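Local coordinates for DnaJ homolog dnj-2 (Caenorhabditis elegans, PDB 2QSA), which probably serves as a membrane-bound Hsp40 co-chaperone of the DNAJC25 family, whose J domain, the part present here, would stimulate the ATPase of an Hsp70 partner, at residues Pro8-Gly13 with Asp82-His87; Asn16-Asp19 with Asn24-Glu27; Lys35-Leu40 with Arg63-Ala68; Glu70-Lys73 with Ala77-Asn80. All coordinates share one frame; numbering follows the deposited sequence.

The four contacts belong to one small, all-helical J domain. Contacts 2, 3 and 4 are all nested in the loop that contact 1 closes between the N-terminal segment and helix 75-86. Contacts 1 and 2, about 12 Å apart between centres, are joined by the disulfide Cys12 SG–Cys17 SG (2.2 Å) and by a probable hydrogen bond between Tyr18 OH and Asp82 OD1 (2.5 Å). Contact 4 lies about 10 Å from contact 1 between centres and shares helix 75-86 with it. Contact 3 is about 17 Å from contact 1 between centres, across the chain's centre, in the helical hairpin that in J domains carries the Hsp70-binding HPD loop.

Contact 1 (Pro8-Gly13 with Asp82-His87); sequences PELYCG and DYYLDH
Tyr84 reaches from helix 75-86 to the Leu10–Gly13 turn and lays one face of its ring against Tyr11. With CG anti to the backbone N (chi1 165°), CB carries the ring out from the helix. Tyr84 CG comes within 4.1 Å of Tyr11 CE2, and Tyr84 CD2 sits 3.7 Å from Tyr11 CD2. The two side chains run past one another head to tail, the ring planes 43° apart, an oblique pairing that is neither stack nor T. Diagonally across the ring from CD2, Tyr84 CE1 lies 3.8 Å from Leu10 CD1, in one of the two conformers modelled for that leucine. At the tip, Tyr84 OH takes a hydrogen bond from Ala7 N and meets a water at 2.7 Å, which also bonds Leu10 O and Gly13 O. Those carbonyls belong to the two ends of a type II' turn, closed by Gly13 N to Leu10 O at 2.8 Å. A phenylalanine here would keep the ring but would probably strip the water of one partner and Ala7 N of its acceptor. Tyr11 also meets Tyr81 and Tyr98 edge-to-face and Leu10 packs on Tyr95, so the loop packs against helices 75-86 and 91-101, while Cys12 ties it to helix 17-20.

Contact 2 (Asn16-Asp19 with Asn24-Glu27); sequences NCYD and NREE
An arginine covers one face of Tyr18 with its hydrocarbon rather than its charge: Arg25 CB stands 3.6 Å from the ring centroid and 10° off the normal, a CH-pi contact over the centre. It joins the short first helix of the J domain, 17-20, to the Asx turn begun by Asn24 on the way to helix 30-43. The arginine chain is fully stretched from its first torsion (179°) to NE, running obliquely across the ring toward the hydroxyl end, where Tyr18 OH is hydrogen-bonded to Asp82 OD1. Arg25 CA sits 3.5 Å from Tyr18 CE1. Further out, Arg25 CG lies 3.6 Å from Tyr18 CZ. The guanidinium ends up beyond the ring, its plane within 7° of the ring plane, and forms a salt bridge with Asp86 of helix 75-86. One face of the ring is thus covered by alkyl carbons while the charge is satisfied further out. Elsewhere Tyr18 packs on Leu72, Tyr81 and Leu85. Asn16 is the N-cap of helix 17-20: its OD1 lies at the ring edge, in plane, and accepts a weak bond from Tyr18 N. In the Asx turn, Asn24 OD1 accepts from Glu26 N at 3.1 Å, the donor standing well above the carbonyl plane.

Contact 3 (Lys35-Leu40 with Arg63-Ala68); sequences KAYRAL and RVIATA
Tyr37 and Ile65 meet almost at right angles, the ring of one against the CG2 methyl of the other. The bond from CA to CB of Tyr37 does not aim at helix 52-73; a chi1 of 161° swings the ring over, bringing Tyr37 CD1 to 3.7 Å and Tyr37 CE1 to 3.9 Å from Ile65 CG2. Further along the ring, Tyr37 CE1 lies 4.1 Å from Ala66 CA. Ile65 CG2 is shared: Leu40, one turn on from Tyr37, sets its CB 4.1 Å away, so the methyl touches both. An alanine in place of Tyr37 would probably strip Ile65 CG2 of the ring packed against it and leave Tyr69 without its stacking partner. No hydrogen bond crosses here; the side-chain contacts are apolar, and Ile65 CD1 also lies 3.8 Å from Leu40 O. The segments run antiparallel, at 168° with axes 10.0 Å apart, as the second and third helices of a J domain do. Helix 30-43 corresponds to the helix whose basic surface in relatives docks on Hsp70, and probably does the same here. On a flank of helix 52-73, Val64 and Ala68 pack on Val20 of helix 17-20.

Contact 4 (Glu70-Lys73 with Ala77-Asn80); sequences ETLK and AKTN
Thr71 and Leu72 meet Ala77 and Lys78 at the tight corner where helix 52-73 of the J domain turns into helix 75-86. Most of the touching is carbonyl against carbon. Thr71 O lies 3.4 Å from Ala77 CB, whose methyl points into the corner, and Leu72 O sits 3.5 Å from Lys78 CD. Thr71 O also comes within 3.2 Å of Lys78 N, but the angle is too poor for a hydrogen bond. The polar bonds nearby are made with other residues: Ala77 N bonds to Asp74 OD2 in the turn, and Thr71 OG1 is satisfied by Thr67 O in its own helix. The apolar part is small: Leu72 CD2 approaches Lys78 CG at 4.1 Å, the two side chains crossing at a slant. Leu72 also packs on Cys17 of helix 17-20 and Tyr81 of helix 75-86. The charged end of Lys78 is salt-bridged to Asp82 and makes a cation-pi contact with Phe28. To get there, the lysine stays extended through CD and CE, then bends at the last torsion (chi4 -64°) to turn NZ toward Asp82 OD2.

Contact 1 (Pro8-Gly13 with Asp82-His87)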
loop_
_atom_site.group_PDB
_atom_site.type_symbol
_atom_site.label_atom_id
_atom_site.label_comp_id
_atom_site.label_asym_id
_atom_site.label_seq_id
_atom_site.Cartn_x
_atom_site.Cartn_y
_atom_site.Cartn_z
ATOM N N PRO A 8 -11.455 2.892 -3.876
ATOM C CA PRO A 8 -10.677 3.955 -3.204
ATOM C C PRO A 8 -10.484 3.745 -1.689
ATOM O O PRO A 8 -9.436 4.097 -1.132
ATOM C CB PRO A 8 -11.507 5.233 -3.496
ATOM C CG PRO A 8 -12.144 4.925 -4.821
ATOM C CD PRO A 8 -12.519 3.451 -4.751
ATOM N N GLU A 9 -11.482 3.180 -1.009
ATOM C CA GLU A 9 -11.380 3.052 0.442
ATOM C C GLU A 9 -10.557 1.840 0.898
ATOM O O GLU A 9 -10.246 1.722 2.077
ATOM C CB GLU A 9 -12.752 3.063 1.113
ATOM C CG GLU A 9 -13.681 1.967 0.641
ATOM C CD GLU A 9 -14.564 2.393 -0.516
ATOM O OE1 GLU A 9 -14.081 3.081 -1.442
ATOM O OE2 GLU A 9 -15.754 2.032 -0.500
ATOM N N LEU A 10 -10.202 0.936 -0.015
ATOM C CA LEU A 10 -9.448 -0.268 0.418
ATOM C C LEU A 10 -7.955 -0.156 0.098
ATOM O O LEU A 10 -7.574 0.355 -0.950
ATOM C CB LEU A 10 -9.999 -1.548 -0.239
ATOM C CG LEU A 10 -11.499 -1.852 -0.098
ATOM C CD1 LEU A 10 -11.849 -3.114 -0.876
ATOM C CD2 LEU A 10 -11.880 -1.997 1.340
ATOM N N TYR A 11 -7.123 -0.665 1.013
ATOM C CA TYR A 11 -5.686 -0.811 0.731
ATOM C C TYR A 11 -5.079 0.514 0.236
ATOM O O TYR A 11 -5.270 1.551 0.898
ATOM C CB TYR A 11 -5.499 -1.962 -0.278
ATOM C CG TYR A 11 -6.018 -3.281 0.278
ATOM C CD1 TYR A 11 -5.380 -3.876 1.382
ATOM C CD2 TYR A 11 -7.138 -3.932 -0.279
ATOM C CE1 TYR A 11 -5.819 -5.101 1.910
ATOM C CE2 TYR A 11 -7.593 -5.156 0.258
ATOM C CZ TYR A 11 -6.924 -5.731 1.319
ATOM O OH TYR A 11 -7.368 -6.925 1.829
ATOM N N CYS A 12 -4.338 0.479 -0.885
ATOM C CA CYS A 12 -3.694 1.709 -1.403
ATOM C C CYS A 12 -4.614 2.496 -2.359
ATOM O O CYS A 12 -4.118 3.312 -3.161
ATOM C CB CYS A 12 -2.361 1.381 -2.108
ATOM S SG CYS A 12 -1.205 0.601 -0.925
ATOM N N GLY A 13 -5.920 2.267 -2.250
ATOM C CA GLY A 13 -6.906 3.043 -2.998
ATOM C C GLY A 13 -6.824 2.766 -4.481
ATOM O O GLY A 13 -6.857 1.582 -4.884
ATOM N N ASP A 82 -3.754 -9.977 -2.483
ATOM C CA ASP A 82 -3.590 -10.703 -3.733
ATOM C C ASP A 82 -4.923 -11.283 -4.254
ATOM O O ASP A 82 -5.204 -11.256 -5.463
ATOM C CB ASP A 82 -2.540 -11.797 -3.537
ATOM C CG ASP A 82 -1.131 -11.238 -3.420
ATOM O OD1 ASP A 82 -0.885 -10.056 -3.766
ATOM O OD2 ASP A 82 -0.237 -11.997 -2.953
ATOM N N TYR A 83 -5.744 -11.787 -3.344
ATOM C CA TYR A 83 -7.070 -12.293 -3.709
ATOM C C TYR A 83 -7.949 -11.164 -4.303
ATOM O O TYR A 83 -8.593 -11.321 -5.345
ATOM C CB TYR A 83 -7.741 -12.918 -2.493
ATOM C CG TYR A 83 -8.978 -13.682 -2.897
ATOM C CD1 TYR A 83 -8.917 -15.047 -3.130
ATOM C CD2 TYR A 83 -10.176 -13.025 -3.073
ATOM C CE1 TYR A 83 -10.049 -15.744 -3.504
ATOM C CE2 TYR A 83 -11.331 -13.701 -3.435
ATOM C CZ TYR A 83 -11.250 -15.068 -3.669
ATOM O OH TYR A 83 -12.386 -15.760 -4.034
ATOM N N TYR A 84 -7.946 -10.024 -3.630
ATOM C CA TYR A 84 -8.626 -8.815 -4.139
ATOM C C TYR A 84 -8.159 -8.381 -5.532
ATOM O O TYR A 84 -8.981 -8.081 -6.401
ATOM C CB TYR A 84 -8.327 -7.719 -3.123
ATOM C CG TYR A 84 -8.599 -6.291 -3.531
ATOM C CD1 TYR A 84 -9.925 -5.824 -3.658
ATOM C CD2 TYR A 84 -7.531 -5.354 -3.660
ATOM C CE1 TYR A 84 -10.191 -4.465 -3.968
ATOM C CE2 TYR A 84 -7.790 -3.998 -3.977
ATOM C CZ TYR A 84 -9.095 -3.549 -4.097
ATOM O OH TYR A 84 -9.321 -2.226 -4.359
ATOM N N LEU A 85 -6.839 -8.352 -5.740
ATOM C CA LEU A 85 -6.309 -8.025 -7.069
ATOM C C LEU A 85 -6.846 -9.027 -8.123
ATOM O O LEU A 85 -7.214 -8.643 -9.237
ATOM C CB LEU A 85 -4.782 -8.052 -7.089
ATOM C CG LEU A 85 -4.080 -6.944 -6.290
ATOM C CD1 LEU A 85 -2.561 -7.171 -6.473
ATOM C CD2 LEU A 85 -4.481 -5.502 -6.786
ATOM N N ASP A 86 -6.865 -10.290 -7.739
ATOM C CA ASP A 86 -7.227 -11.397 -8.648
ATOM C C ASP A 86 -8.734 -11.554 -8.848
ATOM O O ASP A 86 -9.175 -12.157 -9.869
ATOM C CB ASP A 86 -6.617 -12.719 -8.139
ATOM C CG ASP A 86 -5.105 -12.766 -8.262
ATOM O OD1 ASP A 86 -4.504 -11.889 -8.949
ATOM O OD2 ASP A 86 -4.499 -13.678 -7.643
ATOM N N HIS A 87 -9.531 -11.053 -7.896
ATOM C CA HIS A 87 -10.988 -11.273 -7.912
ATOM C C HIS A 87 -11.738 -9.978 -7.608
ATOM O O HIS A 87 -12.443 -9.902 -6.615
ATOM C CB HIS A 87 -11.377 -12.376 -6.908
ATOM C CG HIS A 87 -10.529 -13.605 -7.004
ATOM N ND1 HIS A 87 -10.807 -14.648 -7.862
ATOM C CD2 HIS A 87 -9.395 -13.948 -6.352
ATOM C CE1 HIS A 87 -9.886 -15.584 -7.727
ATOM N NE2 HIS A 87 -9.018 -15.186 -6.819
HETATM O O HOH W 1 -7.358 -0.593 -3.531
#

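Contact 2 (Asn16-Asp19 with Asn24-Glu27)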
loop_
_atom_site.group_PDB
_atom_site.type_symbol
_atom_site.label_atom_id
_atom_site.label_comp_id
_atom_site.label_asym_id
_atom_site.label_seq_id
_atom_site.Cartn_x
_atom_site.Cartn_y
_atom_site.Cartn_z
ATOM N N ASN A 16 -2.008 0.458 -7.007
ATOM C CA ASN A 16 -1.650 -0.920 -6.597
ATOM C C ASN A 16 -0.501 -0.835 -5.570
ATOM O O ASN A 16 0.498 -0.107 -5.767
ATOM C CB ASN A 16 -1.230 -1.668 -7.875
ATOM C CG ASN A 16 -0.736 -3.082 -7.600
ATOM O OD1 ASN A 16 0.015 -3.331 -6.662
ATOM N ND2 ASN A 16 -1.113 -4.006 -8.472
ATOM N N CYS A 17 -0.664 -1.464 -4.394
ATOM C CA CYS A 17 0.362 -1.316 -3.324
ATOM C C CYS A 17 1.770 -1.811 -3.751
ATOM O O CYS A 17 2.796 -1.267 -3.267
ATOM C CB CYS A 17 -0.042 -2.083 -2.045
ATOM S SG CYS A 17 -1.532 -1.504 -1.225
ATOM N N TYR A 18 1.813 -2.860 -4.589
ATOM C CA TYR A 18 3.142 -3.273 -5.132
ATOM C C TYR A 18 3.764 -2.102 -5.918
ATOM O O TYR A 18 4.958 -1.821 -5.768
ATOM C CB TYR A 18 3.016 -4.464 -6.042
ATOM C CG TYR A 18 2.634 -5.734 -5.364
ATOM C CD1 TYR A 18 3.607 -6.536 -4.716
ATOM C CD2 TYR A 18 1.309 -6.167 -5.363
ATOM C CE1 TYR A 18 3.247 -7.774 -4.124
ATOM C CE2 TYR A 18 0.935 -7.417 -4.785
ATOM C CZ TYR A 18 1.917 -8.191 -4.146
ATOM O OH TYR A 18 1.562 -9.408 -3.583
ATOM N N ASP A 19 2.968 -1.430 -6.746
ATOM C CA ASP A 19 3.495 -0.297 -7.540
ATOM C C ASP A 19 3.918 0.858 -6.649
ATOM O O ASP A 19 4.900 1.523 -6.937
ATOM C CB ASP A 19 2.446 0.216 -8.518
ATOM C CG ASP A 19 2.086 -0.815 -9.595
ATOM O OD1 ASP A 19 2.834 -1.766 -9.793
ATOM O OD2 ASP A 19 1.064 -0.588 -10.292
ATOM N N ASN A 24 7.836 -5.943 -7.228
ATOM C CA ASN A 24 7.195 -6.742 -8.253
ATOM C C ASN A 24 6.483 -7.905 -7.561
ATOM O O ASN A 24 7.127 -8.669 -6.849
ATOM C CB ASN A 24 8.300 -7.233 -9.209
ATOM C CG ASN A 24 7.786 -8.120 -10.313
ATOM O OD1 ASN A 24 6.583 -8.372 -10.430
ATOM N ND2 ASN A 24 8.712 -8.586 -11.174
ATOM N N ARG A 25 5.174 -8.053 -7.752
ATOM C CA ARG A 25 4.466 -9.185 -7.129
ATOM C C ARG A 25 5.114 -10.545 -7.466
ATOM O O ARG A 25 5.290 -11.398 -6.608
ATOM C CB ARG A 25 2.983 -9.208 -7.533
ATOM C CG ARG A 25 2.203 -10.354 -6.964
ATOM C CD ARG A 25 0.720 -10.240 -7.328
ATOM N NE ARG A 25 0.008 -11.474 -6.958
ATOM C CZ ARG A 25 -1.261 -11.729 -7.254
ATOM N NH1 ARG A 25 -1.978 -10.858 -7.927
ATOM N NH2 ARG A 25 -1.799 -12.879 -6.874
ATOM N N GLU A 26 5.507 -10.718 -8.725
ATOM C CA GLU A 26 6.038 -12.010 -9.143
ATOM C C GLU A 26 7.444 -12.294 -8.608
ATOM O O GLU A 26 7.855 -13.450 -8.584
ATOM C CB GLU A 26 5.961 -12.171 -10.670
ATOM C CG GLU A 26 4.651 -11.668 -11.324
ATOM C CD GLU A 26 3.363 -12.221 -10.693
ATOM O OE1 GLU A 26 3.406 -13.312 -10.079
ATOM O OE2 GLU A 26 2.300 -11.567 -10.830
ATOM N N GLU A 27 8.170 -11.258 -8.172
ATOM C CA GLU A 27 9.528 -11.449 -7.637
ATOM C C GLU A 27 9.610 -10.924 -6.201
ATOM O O GLU A 27 10.645 -10.417 -5.734
ATOM C CB GLU A 27 10.587 -10.808 -8.547
ATOM C CG GLU A 27 10.546 -11.276 -10.017
ATOM C CD GLU A 27 11.043 -12.715 -10.246
ATOM O OE1 GLU A 27 11.785 -13.257 -9.405
ATOM O OE2 GLU A 27 10.706 -13.309 -11.297
#

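Contact 3 (Lys35-Leu40 with Arg63-Ala68)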
loop_
_atom_site.group_PDB
_atom_site.type_symbol
_atom_site.label_atom_id
_atom_site.label_comp_id
_atom_site.label_asym_id
_atom_site.label_seq_id
_atom_site.Cartn_x
_atom_site.Cartn_y
_atom_site.Cartn_z
ATOM N N LYS A 35 13.379 -3.107 2.229
ATOM C CA LYS A 35 14.365 -2.149 1.724
ATOM C C LYS A 35 13.658 -1.021 0.944
ATOM O O LYS A 35 14.004 0.170 1.062
ATOM C CB LYS A 35 15.356 -2.895 0.823
ATOM C CG LYS A 35 16.438 -2.005 0.215
ATOM C CD LYS A 35 17.196 -2.789 -0.899
ATOM C CE LYS A 35 18.383 -2.048 -1.517
ATOM N NZ LYS A 35 19.404 -1.612 -0.581
ATOM N N ALA A 36 12.659 -1.426 0.158
ATOM C CA ALA A 36 11.876 -0.497 -0.709
ATOM C C ALA A 36 11.080 0.482 0.177
ATOM O O ALA A 36 11.131 1.698 -0.030
ATOM C CB ALA A 36 10.952 -1.269 -1.628
ATOM N N TYR A 37 10.405 -0.065 1.192
ATOM C CA TYR A 37 9.654 0.746 2.128
ATOM C C TYR A 37 10.575 1.746 2.800
ATOM O O TYR A 37 10.264 2.938 2.863
ATOM C CB TYR A 37 8.910 -0.094 3.180
ATOM C CG TYR A 37 8.535 0.767 4.383
ATOM C CD1 TYR A 37 7.463 1.694 4.285
ATOM C CD2 TYR A 37 9.261 0.692 5.589
ATOM C CE1 TYR A 37 7.123 2.541 5.348
ATOM C CE2 TYR A 37 8.907 1.502 6.693
ATOM C CZ TYR A 37 7.860 2.438 6.541
ATOM O OH TYR A 37 7.568 3.240 7.583
ATOM N N ARG A 38 11.695 1.279 3.339
ATOM C CA ARG A 38 12.554 2.174 4.142
ATOM C C ARG A 38 13.084 3.341 3.286
ATOM O O ARG A 38 13.110 4.480 3.760
ATOM C CB ARG A 38 13.705 1.415 4.823
ATOM C CG ARG A 38 13.199 0.431 5.898
ATOM C CD ARG A 38 14.258 -0.648 6.271
ATOM N NE ARG A 38 15.407 -0.022 6.950
ATOM C CZ ARG A 38 15.451 0.270 8.254
ATOM N NH1 ARG A 38 14.435 -0.030 9.091
ATOM N NH2 ARG A 38 16.534 0.885 8.717
ATOM N N ALA A 39 13.447 3.054 2.036
ATOM C CA ALA A 39 13.951 4.086 1.119
ATOM C C ALA A 39 12.869 5.093 0.788
ATOM O O ALA A 39 13.133 6.301 0.792
ATOM C CB ALA A 39 14.503 3.453 -0.157
ATOM N N LEU A 40 11.662 4.601 0.474
ATOM C CA LEU A 40 10.564 5.532 0.047
ATOM C C LEU A 40 10.029 6.313 1.245
ATOM O O LEU A 40 9.697 7.497 1.101
ATOM C CB LEU A 40 9.443 4.762 -0.616
ATOM C CG LEU A 40 9.844 4.339 -2.031
ATOM C CD1 LEU A 40 8.866 3.258 -2.619
ATOM C CD2 LEU A 40 9.978 5.593 -2.945
ATOM N N ARG A 63 1.722 8.480 4.131
ATOM C CA ARG A 63 0.615 7.602 4.517
ATOM C C ARG A 63 0.375 6.474 3.521
ATOM O O ARG A 63 0.116 5.343 3.913
ATOM C CB ARG A 63 -0.680 8.412 4.736
ATOM C CG ARG A 63 -0.678 9.160 6.080
ATOM C CD ARG A 63 -2.083 9.685 6.419
ATOM N NE ARG A 63 -2.483 10.847 5.605
ATOM C CZ ARG A 63 -2.186 12.118 5.906
ATOM N NH1 ARG A 63 -1.458 12.400 6.976
ATOM N NH2 ARG A 63 -2.585 13.109 5.112
ATOM N N VAL A 64 0.448 6.790 2.233
ATOM C CA VAL A 64 0.264 5.719 1.230
ATOM C C VAL A 64 1.409 4.693 1.278
ATOM O O VAL A 64 1.170 3.469 1.155
ATOM C CB VAL A 64 0.088 6.315 -0.181
ATOM C CG1 VAL A 64 -0.303 5.191 -1.157
ATOM C CG2 VAL A 64 -1.012 7.437 -0.119
ATOM N N ILE A 65 2.653 5.193 1.352
ATOM C CA ILE A 65 3.831 4.339 1.456
ATOM C C ILE A 65 3.655 3.367 2.639
ATOM O O ILE A 65 3.858 2.159 2.492
ATOM C CB ILE A 65 5.113 5.186 1.589
ATOM C CG1 ILE A 65 5.345 5.921 0.251
ATOM C CG2 ILE A 65 6.286 4.312 1.978
ATOM C CD1 ILE A 65 5.999 7.292 0.413
ATOM N N ALA A 66 3.246 3.897 3.789
ATOM C CA ALA A 66 3.098 3.079 5.008
ATOM C C ALA A 66 1.957 2.068 4.811
ATOM O O ALA A 66 2.099 0.905 5.233
ATOM C CB ALA A 66 2.839 3.969 6.179
ATOM N N THR A 67 0.830 2.483 4.218
ATOM C CA THR A 67 -0.274 1.548 3.937
ATOM C C THR A 67 0.199 0.397 3.027
ATOM O O THR A 67 -0.134 -0.768 3.289
ATOM C CB THR A 67 -1.426 2.273 3.288
ATOM O OG1 THR A 67 -1.987 3.150 4.269
ATOM C CG2 THR A 67 -2.504 1.314 2.866
ATOM N N ALA A 68 0.995 0.730 1.991
ATOM C CA ALA A 68 1.473 -0.325 1.072
ATOM C C ALA A 68 2.328 -1.309 1.851
ATOM O O ALA A 68 2.228 -2.510 1.650
ATOM C CB ALA A 68 2.281 0.284 -0.082
#

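Contact 4 (Glu70-Lys73 with Ala77-Asn80)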
loop_
_atom_site.group_PDB
_atom_site.type_symbol
_atom_site.label_atom_id
_atom_site.label_comp_id
_atom_site.label_asym_id
_atom_site.label_seq_id
_atom_site.Cartn_x
_atom_site.Cartn_y
_atom_site.Cartn_z
ATOM N N GLU A 70 2.328 -1.992 5.138
ATOM C CA GLU A 70 1.493 -2.742 6.084
ATOM C C GLU A 70 0.696 -3.838 5.392
ATOM O O GLU A 70 0.544 -4.929 5.932
ATOM C CB GLU A 70 0.589 -1.789 6.857
ATOM C CG GLU A 70 1.385 -0.872 7.784
ATOM C CD GLU A 70 0.594 0.338 8.302
ATOM O OE1 GLU A 70 -0.614 0.443 7.972
ATOM O OE2 GLU A 70 1.180 1.187 9.044
ATOM N N THR A 71 0.206 -3.546 4.187
ATOM C CA THR A 71 -0.581 -4.512 3.421
ATOM C C THR A 71 0.286 -5.670 2.948
ATOM O O THR A 71 -0.169 -6.821 2.974
ATOM C CB THR A 71 -1.173 -3.803 2.203
ATOM O OG1 THR A 71 -2.036 -2.740 2.692
ATOM C CG2 THR A 71 -1.949 -4.782 1.282
ATOM N N LEU A 72 1.519 -5.369 2.529
ATOM C CA LEU A 72 2.320 -6.401 1.877
ATOM C C LEU A 72 3.213 -7.162 2.858
ATOM O O LEU A 72 3.641 -8.281 2.554
ATOM C CB LEU A 72 3.142 -5.828 0.733
ATOM C CG LEU A 72 2.288 -5.230 -0.405
ATOM C CD1 LEU A 72 3.209 -4.537 -1.429
ATOM C CD2 LEU A 72 1.457 -6.347 -1.031
ATOM N N LYS A 73 3.530 -6.559 4.000
ATOM C CA LYS A 73 4.479 -7.184 4.952
ATOM C C LYS A 73 3.802 -8.230 5.830
ATOM O O LYS A 73 4.467 -9.177 6.312
ATOM C CB LYS A 73 5.154 -6.118 5.833
ATOM C CG LYS A 73 6.209 -6.643 6.815
ATOM C CD LYS A 73 7.455 -7.149 6.117
ATOM C CE LYS A 73 8.638 -7.294 7.095
ATOM N NZ LYS A 73 8.261 -8.050 8.329
ATOM N N ALA A 77 -2.693 -10.162 5.434
ATOM C CA ALA A 77 -3.140 -8.973 4.667
ATOM C C ALA A 77 -2.731 -9.189 3.206
ATOM O O ALA A 77 -3.524 -8.910 2.300
ATOM C CB ALA A 77 -2.511 -7.688 5.229
ATOM N N LYS A 78 -1.498 -9.683 2.988
ATOM C CA LYS A 78 -0.986 -9.829 1.613
ATOM C C LYS A 78 -1.810 -10.901 0.891
ATOM O O LYS A 78 -2.145 -10.729 -0.276
ATOM C CB LYS A 78 0.517 -10.202 1.597
ATOM C CG LYS A 78 1.063 -10.280 0.196
ATOM C CD LYS A 78 2.543 -10.607 0.218
ATOM C CE LYS A 78 3.110 -10.633 -1.226
ATOM N NZ LYS A 78 2.483 -11.746 -2.047
ATOM N N THR A 79 -2.131 -11.992 1.580
ATOM C CA THR A 79 -2.937 -13.054 0.947
ATOM C C THR A 79 -4.315 -12.464 0.556
ATOM O O THR A 79 -4.793 -12.649 -0.571
ATOM C CB THR A 79 -3.077 -14.242 1.927
ATOM O OG1 THR A 79 -1.787 -14.841 2.110
ATOM C CG2 THR A 79 -4.072 -15.271 1.371
ATOM N N ASN A 80 -4.909 -11.685 1.469
ATOM C CA ASN A 80 -6.182 -10.994 1.179
ATOM C C ASN A 80 -6.039 -10.018 0.004
ATOM O O ASN A 80 -6.897 -9.951 -0.895
ATOM C CB ASN A 80 -6.657 -10.215 2.412
ATOM C CG ASN A 80 -7.183 -11.151 3.527
ATOM O OD1 ASN A 80 -7.396 -12.323 3.288
ATOM N ND2 ASN A 80 -7.385 -10.621 4.721
#